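Local coordinates for mutual gliding-motility protein MglA (Myxococcus xanthus DK 1622, PDB 6H17), which binds and hydrolyses GTP as an intracellular switch that coordinates both gliding motilities of the bacterium and controls the direction and speed of movement, at residues 9-14 with 65-70; 13-18 with 72-77; 135-140 with 184-189. One frame throughout, in Å; residues are numbered along the deposited sequence. Where two conformers were deposited one is given.

Contact 1: residues 9-14 with 65-70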
loop_
_atom_site.group_PDB
_atom_site.type_symbol
_atom_site.label_atom_id
_atom_site.label_comp_id
_atom_site.label_asym_id
_atom_site.label_seq_id
_atom_site.Cartn_x
_atom_site.Cartn_y
_atom_site.Cartn_z
ATOM N N ARG A 9 -4.806 25.564 -2.635
ATOM C CA ARG A 9 -4.124 25.110 -1.423
ATOM C C ARG A 9 -4.453 23.658 -1.104
ATOM O O ARG A 9 -4.665 23.300 0.056
ATOM C CB ARG A 9 -4.411 25.988 -0.198
ATOM C CG ARG A 9 -4.319 27.462 -0.443
ATOM C CD ARG A 9 -2.977 27.818 -0.949
ATOM N NE ARG A 9 -1.906 27.597 0.026
ATOM C CZ ARG A 9 -0.634 27.866 -0.224
ATOM N NH1 ARG A 9 -0.280 28.332 -1.416
ATOM N NH2 ARG A 9 0.281 27.670 0.709
ATOM N N GLU A 10 -4.526 22.809 -2.122
ATOM C CA GLU A 10 -4.858 21.401 -1.950
ATOM C C GLU A 10 -3.726 20.521 -2.437
ATOM O O GLU A 10 -3.140 20.765 -3.490
ATOM C CB GLU A 10 -6.157 21.051 -2.700
ATOM C CG GLU A 10 -7.335 21.866 -2.174
ATOM C CD GLU A 10 -8.695 21.380 -2.642
ATOM O OE1 GLU A 10 -9.710 22.035 -2.297
ATOM O OE2 GLU A 10 -8.754 20.352 -3.350
ATOM N N ILE A 11 -3.428 19.497 -1.646
ATOM C CA ILE A 11 -2.439 18.480 -1.983
ATOM C C ILE A 11 -3.122 17.123 -1.961
ATOM O O ILE A 11 -3.767 16.768 -0.977
ATOM C CB ILE A 11 -1.273 18.484 -0.974
ATOM C CG1 ILE A 11 -0.560 19.837 -0.957
ATOM C CG2 ILE A 11 -0.312 17.343 -1.271
ATOM C CD1 ILE A 11 0.489 19.955 0.125
ATOM N N ASN A 12 -2.948 16.353 -3.032
ATOM C CA ASN A 12 -3.421 14.976 -3.061
ATOM C C ASN A 12 -2.229 14.052 -3.208
ATOM O O ASN A 12 -1.396 14.245 -4.097
ATOM C CB ASN A 12 -4.419 14.764 -4.193
ATOM C CG ASN A 12 -5.733 15.478 -3.938
ATOM O OD1 ASN A 12 -6.218 15.536 -2.800
ATOM N ND2 ASN A 12 -6.296 16.057 -4.983
ATOM N N CYS A 13 -2.136 13.097 -2.292
ATOM C CA CYS A 13 -1.079 12.097 -2.245
ATOM C C CYS A 13 -1.690 10.746 -2.594
ATOM O O CYS A 13 -2.895 10.530 -2.397
ATOM C CB CYS A 13 -0.462 12.042 -0.839
ATOM S SG CYS A 13 0.375 13.594 -0.348
ATOM N N LYS A 14 -0.855 9.844 -3.129
ATOM C CA LYS A 14 -1.299 8.508 -3.507
ATOM C C LYS A 14 -0.466 7.450 -2.813
ATOM O O LYS A 14 0.768 7.458 -2.899
ATOM C CB LYS A 14 -1.157 8.370 -5.015
ATOM C CG LYS A 14 -1.578 7.048 -5.582
ATOM C CD LYS A 14 -1.550 7.114 -7.102
ATOM C CE LYS A 14 -2.292 5.971 -7.724
ATOM N NZ LYS A 14 -2.333 6.083 -9.209
ATOM N N GLY A 65 -2.173 13.250 8.274
ATOM C CA GLY A 65 -1.496 14.433 8.749
ATOM C C GLY A 65 -1.670 15.636 7.839
ATOM O O GLY A 65 -2.202 15.577 6.728
ATOM N N GLU A 66 -1.159 16.744 8.321
ATOM C CA GLU A 66 -1.337 18.042 7.703
ATOM C C GLU A 66 0.002 18.651 7.331
ATOM O O GLU A 66 1.011 18.436 8.008
ATOM C CB GLU A 66 -2.024 18.918 8.751
ATOM C CG GLU A 66 -2.698 20.175 8.312
ATOM C CD GLU A 66 -3.475 20.786 9.467
ATOM O OE1 GLU A 66 -4.635 21.185 9.255
ATOM O OE2 GLU A 66 -2.920 20.831 10.595
ATOM N N ILE A 67 0.004 19.375 6.212
ATOM C CA ILE A 67 1.045 20.322 5.814
ATOM C C ILE A 67 0.447 21.712 6.037
ATOM O O ILE A 67 -0.617 22.026 5.476
ATOM C CB ILE A 67 1.407 20.132 4.331
ATOM C CG1 ILE A 67 1.849 18.692 4.047
ATOM C CG2 ILE A 67 2.455 21.139 3.911
ATOM C CD1 ILE A 67 3.089 18.309 4.775
ATOM N N ARG A 68 1.116 22.549 6.827
ATOM C CA ARG A 68 0.573 23.850 7.182
ATOM C C ARG A 68 0.256 24.640 5.923
ATOM O O ARG A 68 1.087 24.739 5.018
ATOM C CB ARG A 68 1.604 24.607 8.023
ATOM C CG ARG A 68 1.312 26.080 8.195
ATOM C CD ARG A 68 0.516 26.366 9.430
ATOM N NE ARG A 68 1.150 27.452 10.173
ATOM C CZ ARG A 68 1.797 27.301 11.326
ATOM N NH1 ARG A 68 2.347 28.352 11.909
ATOM N NH2 ARG A 68 1.883 26.108 11.906
ATOM N N GLY A 69 -0.938 25.232 5.875
ATOM C CA GLY A 69 -1.344 26.081 4.771
ATOM C C GLY A 69 -1.969 25.361 3.597
ATOM O O GLY A 69 -2.255 26.015 2.580
ATOM N N PHE A 70 -2.186 24.061 3.704
ATOM C CA PHE A 70 -2.800 23.259 2.652
ATOM C C PHE A 70 -3.815 22.313 3.282
ATOM O O PHE A 70 -3.769 22.032 4.486
ATOM C CB PHE A 70 -1.755 22.391 1.912
ATOM C CG PHE A 70 -0.745 23.179 1.128
ATOM C CD1 PHE A 70 0.406 23.645 1.731
ATOM C CD2 PHE A 70 -0.942 23.449 -0.215
ATOM C CE1 PHE A 70 1.338 24.381 1.011
ATOM C CE2 PHE A 70 -0.020 24.169 -0.941
ATOM C CZ PHE A 70 1.120 24.641 -0.331
HETATM O O HOH W 1 1.651 27.036 3.369
#
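R9 folds back over the turn at 67-70 and lays its guanidinium on the ring of F70. Its CB lies 3.5 Å from G69 O, and CG and CD stay near this carbonyl; the bends at chi2 (-58°) and chi3 (-66°) turn NE back to it. NE donates to G69 O at 3.0 Å, a nearly straight bond with the acceptor close to the guanidinium plane. CZ sits 4.1 Å from the centroid of F70, a cation-pi stack with the planes 21° apart. At the tip, NH2 approaches F70 CZ to 3.3 Å and weakly donates to a water that itself donates to R68 O; NH1 is bonded to Y6 O. The opposite face of F70 receives I11 CD1, 4.0 Å from the ring centroid in a CH-pi contact, so cation and methyl sandwich the ring. I11 CD1 also reaches I67 CB. The turn is type II, closed by F70 N to I67 O at 3.1 Å, with G69 where a CB would jam against the carbonyl O of R68. The bond takes the guanidinium edge and the stack one face, fixing its rotation and tying the loop to the start of strand 10-18.

Contact 2: residues 13-18 with 72-77. With SO4 (sulfate ion), chain E.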
loop_
_atom_site.group_PDB
_atom_site.type_symbol
_atom_site.label_atom_id
_atom_site.label_comp_id
_atom_site.label_asym_id
_atom_site.label_seq_id
_atom_site.Cartn_x
_atom_site.Cartn_y
_atom_site.Cartn_z
ATOM N N CYS A 13 -2.136 13.097 -2.292
ATOM C CA CYS A 13 -1.079 12.097 -2.245
ATOM C C CYS A 13 -1.690 10.746 -2.594
ATOM O O CYS A 13 -2.895 10.530 -2.397
ATOM C CB CYS A 13 -0.462 12.042 -0.839
ATOM S SG CYS A 13 0.375 13.594 -0.348
ATOM N N LYS A 14 -0.855 9.844 -3.129
ATOM C CA LYS A 14 -1.299 8.508 -3.507
ATOM C C LYS A 14 -0.466 7.450 -2.813
ATOM O O LYS A 14 0.768 7.458 -2.899
ATOM C CB LYS A 14 -1.157 8.370 -5.015
ATOM C CG LYS A 14 -1.578 7.048 -5.582
ATOM C CD LYS A 14 -1.550 7.114 -7.102
ATOM C CE LYS A 14 -2.292 5.971 -7.724
ATOM N NZ LYS A 14 -2.333 6.083 -9.209
ATOM N N ILE A 15 -1.144 6.531 -2.130
ATOM C CA ILE A 15 -0.517 5.372 -1.498
ATOM C C ILE A 15 -1.029 4.126 -2.201
ATOM O O ILE A 15 -2.247 3.965 -2.349
ATOM C CB ILE A 15 -0.875 5.272 -0.005
ATOM C CG1 ILE A 15 -0.486 6.530 0.762
ATOM C CG2 ILE A 15 -0.268 3.998 0.610
ATOM C CD1 ILE A 15 0.887 6.903 0.641
ATOM N N VAL A 16 -0.121 3.246 -2.630
ATOM C CA VAL A 16 -0.505 1.990 -3.275
ATOM C C VAL A 16 -0.120 0.819 -2.371
ATOM O O VAL A 16 1.045 0.691 -1.968
ATOM C CB VAL A 16 0.126 1.843 -4.674
ATOM C CG1 VAL A 16 -0.204 0.472 -5.260
ATOM C CG2 VAL A 16 -0.374 2.957 -5.580
ATOM N N TYR A 17 -1.099 -0.044 -2.084
ATOM C CA TYR A 17 -0.894 -1.331 -1.425
ATOM C C TYR A 17 -0.647 -2.378 -2.503
ATOM O O TYR A 17 -1.492 -2.582 -3.395
ATOM C CB TYR A 17 -2.124 -1.665 -0.578
ATOM C CG TYR A 17 -2.169 -0.951 0.759
ATOM C CD1 TYR A 17 -2.029 -1.639 1.940
ATOM C CD2 TYR A 17 -2.353 0.428 0.835
ATOM C CE1 TYR A 17 -2.063 -1.000 3.163
ATOM C CE2 TYR A 17 -2.394 1.067 2.053
ATOM C CZ TYR A 17 -2.239 0.351 3.210
ATOM O OH TYR A 17 -2.263 1.036 4.406
ATOM N N TYR A 18 0.492 -3.045 -2.403
ATOM C CA TYR A 18 0.978 -3.985 -3.401
ATOM C C TYR A 18 1.208 -5.326 -2.731
ATOM O O TYR A 18 1.287 -5.407 -1.505
ATOM C CB TYR A 18 2.313 -3.470 -3.959
ATOM C CG TYR A 18 2.614 -3.728 -5.414
ATOM C CD1 TYR A 18 2.167 -2.869 -6.390
ATOM C CD2 TYR A 18 3.391 -4.798 -5.797
ATOM C CE1 TYR A 18 2.465 -3.071 -7.705
ATOM C CE2 TYR A 18 3.701 -5.028 -7.128
ATOM C CZ TYR A 18 3.226 -4.147 -8.082
ATOM O OH TYR A 18 3.529 -4.289 -9.422
ATOM N N THR A 72 -4.581 18.457 2.801
ATOM C CA THR A 72 -3.888 17.305 2.267
ATOM C C THR A 72 -4.785 16.095 2.420
ATOM O O THR A 72 -5.328 15.845 3.500
ATOM C CB THR A 72 -2.556 17.060 2.984
ATOM O OG1 THR A 72 -1.728 18.217 2.837
ATOM C CG2 THR A 72 -1.844 15.857 2.400
ATOM N N ARG A 73 -4.940 15.368 1.331
ATOM C CA ARG A 73 -5.720 14.139 1.353
ATOM C C ARG A 73 -4.878 13.012 0.786
ATOM O O ARG A 73 -4.101 13.212 -0.154
ATOM C CB ARG A 73 -7.024 14.289 0.576
ATOM C CG ARG A 73 -8.025 15.277 1.202
ATOM C CD ARG A 73 -8.530 14.826 2.571
ATOM N NE ARG A 73 -9.425 15.825 3.188
ATOM C CZ ARG A 73 -9.067 16.717 4.117
ATOM N NH1 ARG A 73 -9.976 17.566 4.591
ATOM N NH2 ARG A 73 -7.826 16.761 4.590
ATOM N N PHE A 74 -5.008 11.851 1.400
ATOM C CA PHE A 74 -4.365 10.626 0.950
ATOM C C PHE A 74 -5.381 9.757 0.230
ATOM O O PHE A 74 -6.490 9.537 0.738
ATOM C CB PHE A 74 -3.782 9.876 2.143
ATOM C CG PHE A 74 -2.523 10.484 2.678
ATOM C CD1 PHE A 74 -1.289 9.935 2.375
ATOM C CD2 PHE A 74 -2.571 11.624 3.465
ATOM C CE1 PHE A 74 -0.129 10.505 2.850
ATOM C CE2 PHE A 74 -1.398 12.185 3.946
ATOM C CZ PHE A 74 -0.191 11.624 3.639
ATOM N N HIS A 75 -5.002 9.255 -0.938
ATOM C CA HIS A 75 -5.832 8.353 -1.732
ATOM C C HIS A 75 -5.150 6.998 -1.723
ATOM O O HIS A 75 -4.069 6.842 -2.290
ATOM C CB HIS A 75 -6.007 8.893 -3.141
ATOM C CG HIS A 75 -6.758 10.189 -3.177
ATOM N ND1 HIS A 75 -6.765 11.016 -4.276
ATOM C CD2 HIS A 75 -7.543 10.787 -2.249
ATOM C CE1 HIS A 75 -7.512 12.078 -4.019
ATOM N NE2 HIS A 75 -8.001 11.964 -2.802
ATOM N N LEU A 76 -5.762 6.050 -1.039
ATOM C CA LEU A 76 -5.246 4.695 -0.950
ATOM C C LEU A 76 -5.825 3.845 -2.065
ATOM O O LEU A 76 -7.039 3.876 -2.323
ATOM C CB LEU A 76 -5.634 4.055 0.375
ATOM C CG LEU A 76 -4.829 4.461 1.607
ATOM C CD1 LEU A 76 -4.636 5.928 1.773
ATOM C CD2 LEU A 76 -5.454 3.832 2.877
ATOM N N TYR A 77 -4.948 3.077 -2.726
ATOM C CA TYR A 77 -5.317 2.145 -3.775
ATOM C C TYR A 77 -4.764 0.771 -3.441
ATOM O O TYR A 77 -3.693 0.657 -2.838
ATOM C CB TYR A 77 -4.695 2.544 -5.123
ATOM C CG TYR A 77 -5.286 3.779 -5.789
ATOM C CD1 TYR A 77 -6.160 3.636 -6.848
ATOM C CD2 TYR A 77 -4.973 5.063 -5.368
ATOM C CE1 TYR A 77 -6.699 4.739 -7.484
ATOM C CE2 TYR A 77 -5.526 6.191 -6.009
ATOM C CZ TYR A 77 -6.376 5.990 -7.055
ATOM O OH TYR A 77 -6.950 7.074 -7.692
HETATM S S SO4 E . -8.889 18.765 7.970
HETATM O O1 SO4 E . -8.206 19.742 8.848
HETATM O O2 SO4 E . -8.572 19.042 6.560
HETATM O O3 SO4 E . -8.400 17.417 8.294
HETATM O O4 SO4 E . -10.330 18.812 8.194
#
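Y17 N donates to Y77 O at 2.8 Å and 178°, an almost straight bond at one end of a five-bond ladder. The other rungs are H75 N to C13 O, I15 N to H75 O, Y77 N to I15 O and C13 N to R73 O, each 2.9 Å. K14 and Y77 share one face of this sheet. The lysine chain runs extended across the tyrosine ring, CE 3.9 Å from its centroid, and NZ stays over the same face before bonding I92 O and K94 O. These are parallel, adjacent strands of the central sheet of a Ras-like GTPase, leading into the P-loop and into the predicted GTP-binding segment 78-82. On the face of C13, I15, F74 and L76, C13 CB lies over the F74 ring, while I15 CG1 meets that ring at its edge. Near the start of strand 71-78, R73 grips O2 of a sulfate ion, probably from the crystallisation liquor, with NH1 (2.8 Å from that O2) and NH2, the latter also donating to T72 O. A leucine in place of R73 would probably leave the sulfate without this two-pronged hold and T72 O without its side-chain donor.

Contact 3: residues 135-140 with 184-189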
loop_
_atom_site.group_PDB
_atom_site.type_symbol
_atom_site.label_atom_id
_atom_site.label_comp_id
_atom_site.label_asym_id
_atom_site.label_seq_id
_atom_site.Cartn_x
_atom_site.Cartn_y
_atom_site.Cartn_z
ATOM N N PRO A 135 9.007 6.545 -0.262
ATOM C CA PRO A 135 8.384 6.090 0.991
ATOM C C PRO A 135 7.806 4.693 0.834
ATOM O O PRO A 135 7.011 4.431 -0.077
ATOM C CB PRO A 135 7.292 7.134 1.222
ATOM C CG PRO A 135 7.917 8.389 0.645
ATOM C CD PRO A 135 8.589 7.923 -0.604
ATOM N N TYR A 136 8.206 3.786 1.731
ATOM C CA TYR A 136 7.957 2.360 1.539
ATOM C C TYR A 136 7.976 1.656 2.882
ATOM O O TYR A 136 8.926 1.797 3.654
ATOM C CB TYR A 136 9.026 1.790 0.594
ATOM C CG TYR A 136 9.074 0.284 0.517
ATOM C CD1 TYR A 136 7.919 -0.454 0.411
ATOM C CD2 TYR A 136 10.286 -0.398 0.547
ATOM C CE1 TYR A 136 7.944 -1.833 0.364
ATOM C CE2 TYR A 136 10.328 -1.790 0.486
ATOM C CZ TYR A 136 9.142 -2.490 0.399
ATOM O OH TYR A 136 9.114 -3.871 0.343
ATOM N N VAL A 137 6.925 0.897 3.154
ATOM C CA VAL A 137 6.772 0.111 4.375
ATOM C C VAL A 137 6.351 -1.284 3.970
ATOM O O VAL A 137 5.597 -1.455 3.004
ATOM C CB VAL A 137 5.726 0.744 5.310
ATOM C CG1 VAL A 137 5.438 -0.128 6.530
ATOM C CG2 VAL A 137 6.171 2.159 5.721
ATOM N N ILE A 138 6.828 -2.280 4.692
ATOM C CA ILE A 138 6.459 -3.671 4.443
ATOM C C ILE A 138 5.630 -4.210 5.604
ATOM O O ILE A 138 5.926 -3.948 6.781
ATOM C CB ILE A 138 7.687 -4.562 4.147
ATOM C CG1 ILE A 138 7.215 -5.945 3.654
ATOM C CG2 ILE A 138 8.610 -4.682 5.331
ATOM C CD1 ILE A 138 8.295 -6.704 2.855
ATOM N N GLN A 139 4.599 -4.969 5.268
ATOM C CA GLN A 139 3.712 -5.598 6.231
ATOM C C GLN A 139 3.787 -7.106 6.088
ATOM O O GLN A 139 3.618 -7.638 4.985
ATOM C CB GLN A 139 2.284 -5.126 5.983
ATOM C CG GLN A 139 1.287 -5.660 6.996
ATOM C CD GLN A 139 -0.128 -5.291 6.662
ATOM O OE1 GLN A 139 -0.838 -6.045 6.000
ATOM N NE2 GLN A 139 -0.559 -4.111 7.120
ATOM N N TYR A 140 4.027 -7.797 7.191
ATOM C CA TYR A 140 4.010 -9.257 7.223
ATOM C C TYR A 140 2.630 -9.665 7.719
ATOM O O TYR A 140 2.387 -9.738 8.923
ATOM C CB TYR A 140 5.115 -9.807 8.113
ATOM C CG TYR A 140 6.504 -9.272 7.813
ATOM C CD1 TYR A 140 6.948 -9.071 6.504
ATOM C CD2 TYR A 140 7.371 -8.946 8.845
ATOM C CE1 TYR A 140 8.235 -8.581 6.250
ATOM C CE2 TYR A 140 8.639 -8.456 8.597
ATOM C CZ TYR A 140 9.053 -8.276 7.293
ATOM O OH TYR A 140 10.320 -7.778 7.015
ATOM N N ALA A 184 2.307 7.083 5.696
ATOM C CA ALA A 184 1.779 8.433 5.530
ATOM C C ALA A 184 2.735 9.469 6.096
ATOM O O ALA A 184 2.938 10.532 5.490
ATOM C CB ALA A 184 0.404 8.570 6.184
ATOM N N LYS A 185 3.366 9.169 7.234
ATOM C CA LYS A 185 4.344 10.090 7.806
ATOM C C LYS A 185 5.553 10.247 6.888
ATOM O O LYS A 185 6.060 11.360 6.711
ATOM C CB LYS A 185 4.752 9.607 9.194
ATOM C CG LYS A 185 5.754 10.502 9.906
ATOM C CD LYS A 185 5.968 10.042 11.341
ATOM C CE LYS A 185 6.893 10.996 12.077
ATOM N NZ LYS A 185 7.331 10.462 13.396
ATOM N N LEU A 186 6.036 9.151 6.290
ATOM C CA LEU A 186 7.146 9.254 5.351
ATOM C C LEU A 186 6.783 10.123 4.151
ATOM O O LEU A 186 7.603 10.923 3.688
ATOM C CB LEU A 186 7.571 7.863 4.881
ATOM C CG LEU A 186 8.215 6.987 5.950
ATOM C CD1 LEU A 186 8.438 5.574 5.389
ATOM C CD2 LEU A 186 9.511 7.569 6.462
ATOM N N VAL A 187 5.562 9.974 3.629
ATOM C CA VAL A 187 5.117 10.788 2.500
ATOM C C VAL A 187 5.055 12.257 2.896
ATOM O O VAL A 187 5.499 13.135 2.148
ATOM C CB VAL A 187 3.763 10.266 1.982
ATOM C CG1 VAL A 187 3.136 11.272 1.030
ATOM C CG2 VAL A 187 3.943 8.910 1.312
ATOM N N LEU A 188 4.493 12.555 4.069
ATOM C CA LEU A 188 4.406 13.948 4.507
ATOM C C LEU A 188 5.786 14.563 4.684
ATOM O O LEU A 188 5.994 15.738 4.352
ATOM C CB LEU A 188 3.609 14.031 5.805
ATOM C CG LEU A 188 2.101 13.864 5.676
ATOM C CD1 LEU A 188 1.513 13.657 7.068
ATOM C CD2 LEU A 188 1.441 15.050 5.015
ATOM N N THR A 189 6.728 13.808 5.244
ATOM C CA THR A 189 8.082 14.331 5.415
ATOM C C THR A 189 8.675 14.720 4.069
ATOM O O THR A 189 9.335 15.765 3.952
ATOM C CB THR A 189 8.942 13.295 6.136
ATOM O OG1 THR A 189 8.454 13.120 7.470
ATOM C CG2 THR A 189 10.402 13.737 6.180
#
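L186 carries CG anti to its own carbonyl carbon (chi1 -68°), and the extended second torsion (chi2 173°) sends CD1 out to the backbone of Y136 and the side chain of V137. One residue on, the first torsion of V187 (chi1 167°) puts CG1 anti to the backbone N and leaves CG2 anti to the carbonyl carbon, which sets that methyl against P135. The proline is therefore met by two neighbouring residues of one helical turn. Its CB is 3.7 Å from L186 CB and 3.8 Å from V187 CG2, so a single methylene takes both contacts. Its CG lies 4.1 Å from V187 CG2 and also comes near L186 O; the side chains of P135 and V187 cross at about a right angle. Farther along the strand, V137 turns CG2 to L186 CD1 at 4.1 Å, the two side chains meeting at a slant. The same methyl of L186 approaches Y136 N to 4.1 Å, so the leucine spans the beginning of the strand. The side-chain contacts are apolar, and no hydrogen bond joins the two segments. In the Ras-like fold this is the C-terminal helix lying against the central mixed sheet, here at the start of strand 136-141. The strand ends at N141, and K142 and D144 follow; these match the NKxD motif and are predicted to bind GTP. V137 continues the packing on the helix with T179, A182 and V183, while Q139 NE2 bonds T179 OG1 nearer the strand's end. Y136 points its CB away from the helix and packs on F101 and I163. Within the helix, L188 N to A184 O and T189 N to K185 O, both 2.9 Å, hold the turn that presents L186 and V187.

Strand 10-18 supplies the first half of both contact 1 and contact 2. The chain then passes through helix 25-35 and strands 45-49 and 52-62 before returning: residues 65-70 close contact 1 and residues 72-77 close contact 2. The two loops cross, since contact 2 opens after contact 1 and closes after it, and I11 O with R73 N, a probable hydrogen bond, joins them. Contact 3 follows in series, closing a separate loop from strand 136-141 to helix 176-193. That helix comes back to the earlier pair: V187 packs on I15 and F74, and L188 on G65, I67 and F74, so the C-terminal helix covers the face of the sheet carrying I15 and F74.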